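Local coordinates for protein sulfur oxygenase/reductase (Halothiobacillus neapolitanus, PDB 6QPA) that probably oxidises and disproportionates elemental sulfur with molecular oxygen, using a mononuclear iron centre in a large multisubunit shell, at residues E181-M186 with V255-E260. Residues are numbered along the deposited sequence; the frame is centred on the assembly and turned at random.
Sequences ETLEWM and VHIEWE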
loop_
_atom_site.group_PDB
_atom_site.type_symbol
_atom_site.label_atom_id
_atom_site.label_comp_id
_atom_site.label_asym_id
_atom_site.label_seq_id
_atom_site.Cartn_x
_atom_site.Cartn_y
_atom_site.Cartn_z
ATOM N N GLU A 181 -39.537 -55.166 -9.536
ATOM C CA GLU A 181 -38.418 -56.086 -9.727
ATOM C C GLU A 181 -37.086 -55.343 -9.766
ATOM O O GLU A 181 -36.100 -55.796 -9.176
ATOM C CB GLU A 181 -38.629 -56.924 -11.000
ATOM C CG GLU A 181 -37.569 -58.017 -11.134
ATOM C CD GLU A 181 -37.746 -58.930 -12.352
ATOM O OE1 GLU A 181 -38.716 -58.756 -13.135
ATOM O OE2 GLU A 181 -36.889 -59.829 -12.512
ATOM N N THR A 182 -37.050 -54.181 -10.433
ATOM C CA THR A 182 -35.834 -53.369 -10.483
ATOM C C THR A 182 -35.370 -52.989 -9.082
ATOM O O THR A 182 -34.188 -53.134 -8.736
ATOM C CB THR A 182 -36.084 -52.088 -11.291
ATOM O OG1 THR A 182 -36.523 -52.408 -12.609
ATOM C CG2 THR A 182 -34.778 -51.247 -11.393
ATOM N N LEU A 183 -36.300 -52.483 -8.264
ATOM C CA LEU A 183 -35.959 -51.940 -6.951
ATOM C C LEU A 183 -35.550 -53.037 -5.976
ATOM O O LEU A 183 -34.643 -52.844 -5.156
ATOM C CB LEU A 183 -37.148 -51.135 -6.415
ATOM C CG LEU A 183 -37.404 -49.840 -7.182
ATOM C CD1 LEU A 183 -38.794 -49.273 -6.922
ATOM C CD2 LEU A 183 -36.290 -48.808 -6.822
ATOM N N GLU A 184 -36.207 -54.194 -6.054
ATOM C CA GLU A 184 -35.823 -55.323 -5.221
ATOM C C GLU A 184 -34.424 -55.816 -5.567
ATOM O O GLU A 184 -33.667 -56.225 -4.678
ATOM C CB GLU A 184 -36.845 -56.445 -5.385
ATOM C CG GLU A 184 -38.163 -56.104 -4.723
ATOM C CD GLU A 184 -39.218 -57.185 -4.890
ATOM O OE1 GLU A 184 -39.091 -58.008 -5.818
ATOM O OE2 GLU A 184 -40.174 -57.207 -4.086
ATOM N N TRP A 185 -34.082 -55.831 -6.860
ATOM C CA TRP A 185 -32.726 -56.197 -7.253
ATOM C C TRP A 185 -31.723 -55.219 -6.658
ATOM O O TRP A 185 -30.705 -55.623 -6.083
ATOM C CB TRP A 185 -32.615 -56.227 -8.778
ATOM C CG TRP A 185 -31.368 -56.902 -9.364
ATOM C CD1 TRP A 185 -31.306 -58.160 -9.894
ATOM C CD2 TRP A 185 -30.045 -56.345 -9.517
ATOM N NE1 TRP A 185 -30.039 -58.426 -10.364
ATOM C CE2 TRP A 185 -29.243 -57.334 -10.149
ATOM C CE3 TRP A 185 -29.466 -55.115 -9.199
ATOM C CZ2 TRP A 185 -27.882 -57.135 -10.455
ATOM C CZ3 TRP A 185 -28.085 -54.911 -9.502
ATOM C CH2 TRP A 185 -27.327 -55.921 -10.140
ATOM N N MET A 186 -32.020 -53.922 -6.762
ATOM C CA MET A 186 -31.101 -52.903 -6.263
ATOM C C MET A 186 -30.913 -53.005 -4.759
ATOM O O MET A 186 -29.781 -52.929 -4.269
ATOM C CB MET A 186 -31.605 -51.516 -6.650
ATOM C CG MET A 186 -31.540 -51.272 -8.150
ATOM S SD MET A 186 -32.299 -49.732 -8.717
ATOM C CE MET A 186 -31.291 -48.557 -7.901
ATOM N N VAL A 255 -40.911 -42.668 -8.097
ATOM C CA VAL A 255 -40.138 -43.748 -7.507
ATOM C C VAL A 255 -39.206 -43.138 -6.464
ATOM O O VAL A 255 -38.228 -42.465 -6.800
ATOM C CB VAL A 255 -39.377 -44.534 -8.582
ATOM C CG1 VAL A 255 -38.450 -45.566 -7.929
ATOM C CG2 VAL A 255 -40.384 -45.208 -9.536
ATOM N N HIS A 256 -39.498 -43.399 -5.193
ATOM C CA HIS A 256 -38.784 -42.810 -4.060
ATOM C C HIS A 256 -37.711 -43.799 -3.609
ATOM O O HIS A 256 -38.035 -44.934 -3.254
ATOM C CB HIS A 256 -39.796 -42.502 -2.954
ATOM C CG HIS A 256 -39.208 -42.126 -1.625
ATOM N ND1 HIS A 256 -39.486 -40.925 -1.011
ATOM C CD2 HIS A 256 -38.453 -42.828 -0.746
ATOM C CE1 HIS A 256 -38.890 -40.881 0.166
ATOM N NE2 HIS A 256 -38.264 -42.028 0.355
ATOM N N ILE A 257 -36.440 -43.403 -3.694
ATOM C CA ILE A 257 -35.334 -44.280 -3.305
ATOM C C ILE A 257 -34.426 -43.552 -2.327
ATOM O O ILE A 257 -33.955 -42.444 -2.609
ATOM C CB ILE A 257 -34.513 -44.764 -4.512
ATOM C CG1 ILE A 257 -35.437 -45.193 -5.663
ATOM C CG2 ILE A 257 -33.616 -45.919 -4.077
ATOM C CD1 ILE A 257 -34.701 -45.526 -6.929
ATOM N N GLU A 258 -34.126 -44.206 -1.213
ATOM C CA GLU A 258 -33.249 -43.650 -0.202
ATOM C C GLU A 258 -31.889 -44.317 -0.292
ATOM O O GLU A 258 -31.784 -45.525 -0.552
ATOM C CB GLU A 258 -33.848 -43.812 1.198
ATOM C CG GLU A 258 -35.247 -43.259 1.234
ATOM C CD GLU A 258 -35.822 -43.034 2.620
ATOM O OE1 GLU A 258 -36.864 -42.361 2.675
ATOM O OE2 GLU A 258 -35.265 -43.506 3.637
ATOM N N TRP A 259 -30.852 -43.502 -0.123
ATOM C CA TRP A 259 -29.470 -43.919 -0.283
ATOM C C TRP A 259 -28.644 -43.336 0.851
ATOM O O TRP A 259 -28.983 -42.290 1.417
ATOM C CB TRP A 259 -28.889 -43.443 -1.621
ATOM C CG TRP A 259 -29.579 -43.972 -2.835
ATOM C CD1 TRP A 259 -30.613 -43.391 -3.509
ATOM C CD2 TRP A 259 -29.273 -45.182 -3.540
ATOM N NE1 TRP A 259 -30.971 -44.158 -4.589
ATOM C CE2 TRP A 259 -30.165 -45.267 -4.633
ATOM C CE3 TRP A 259 -28.348 -46.210 -3.344
ATOM C CZ2 TRP A 259 -30.153 -46.348 -5.539
ATOM C CZ3 TRP A 259 -28.329 -47.285 -4.260
ATOM C CH2 TRP A 259 -29.224 -47.333 -5.343
ATOM N N GLU A 260 -27.511 -43.984 1.125
ATOM C CA GLU A 260 -26.631 -43.519 2.194
ATOM C C GLU A 260 -26.161 -42.086 1.967
ATOM O O GLU A 260 -26.036 -41.313 2.926
ATOM C CB GLU A 260 -25.426 -44.443 2.330
ATOM C CG GLU A 260 -24.399 -43.938 3.354
ATOM C CD GLU A 260 -23.319 -44.955 3.678
ATOM O OE1 GLU A 260 -22.140 -44.565 3.690
ATOM O OE2 GLU A 260 -23.645 -46.135 3.957
#
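Helix-on-sheet packing in what is probably the second ferredoxin-like half of a dimeric alpha-beta-barrel fold, as the family suggests, brings L183 and M186 of helix 172-189 onto V255, I257 and W259 of strand 251-259. The short segments run almost exactly parallel, 2° between their directions and 11.2 Å between axes. Both branches of L183 reach V255 CG1, CD1 tip to tip at 3.9 Å and CD2 at 4.0 Å, and CD2 goes on to I257 CD1 at 3.6 Å. V255 puts CG1 there by holding it anti to its own backbone N (chi1 174°). One turn further on, M186 bends at chi3 (63°) and carries its CE to the six-membered ring of W259, 3.4 Å from CZ2 and 3.5 Å from CH2; the methyl arrives at the ring edge, in its plane, not over a face. On the strand's other side H256 NE2 donates a nearly straight 2.7 Å bond to E258 OE1, in the imidazole plane and on the anti lone pair; R158 and R309 form salt bridges to the same carboxylate. No hydrogen bond crosses between the two segments, so dispersion and exclusion of water hold this buried face, while H256 pairs with E258 and Y79.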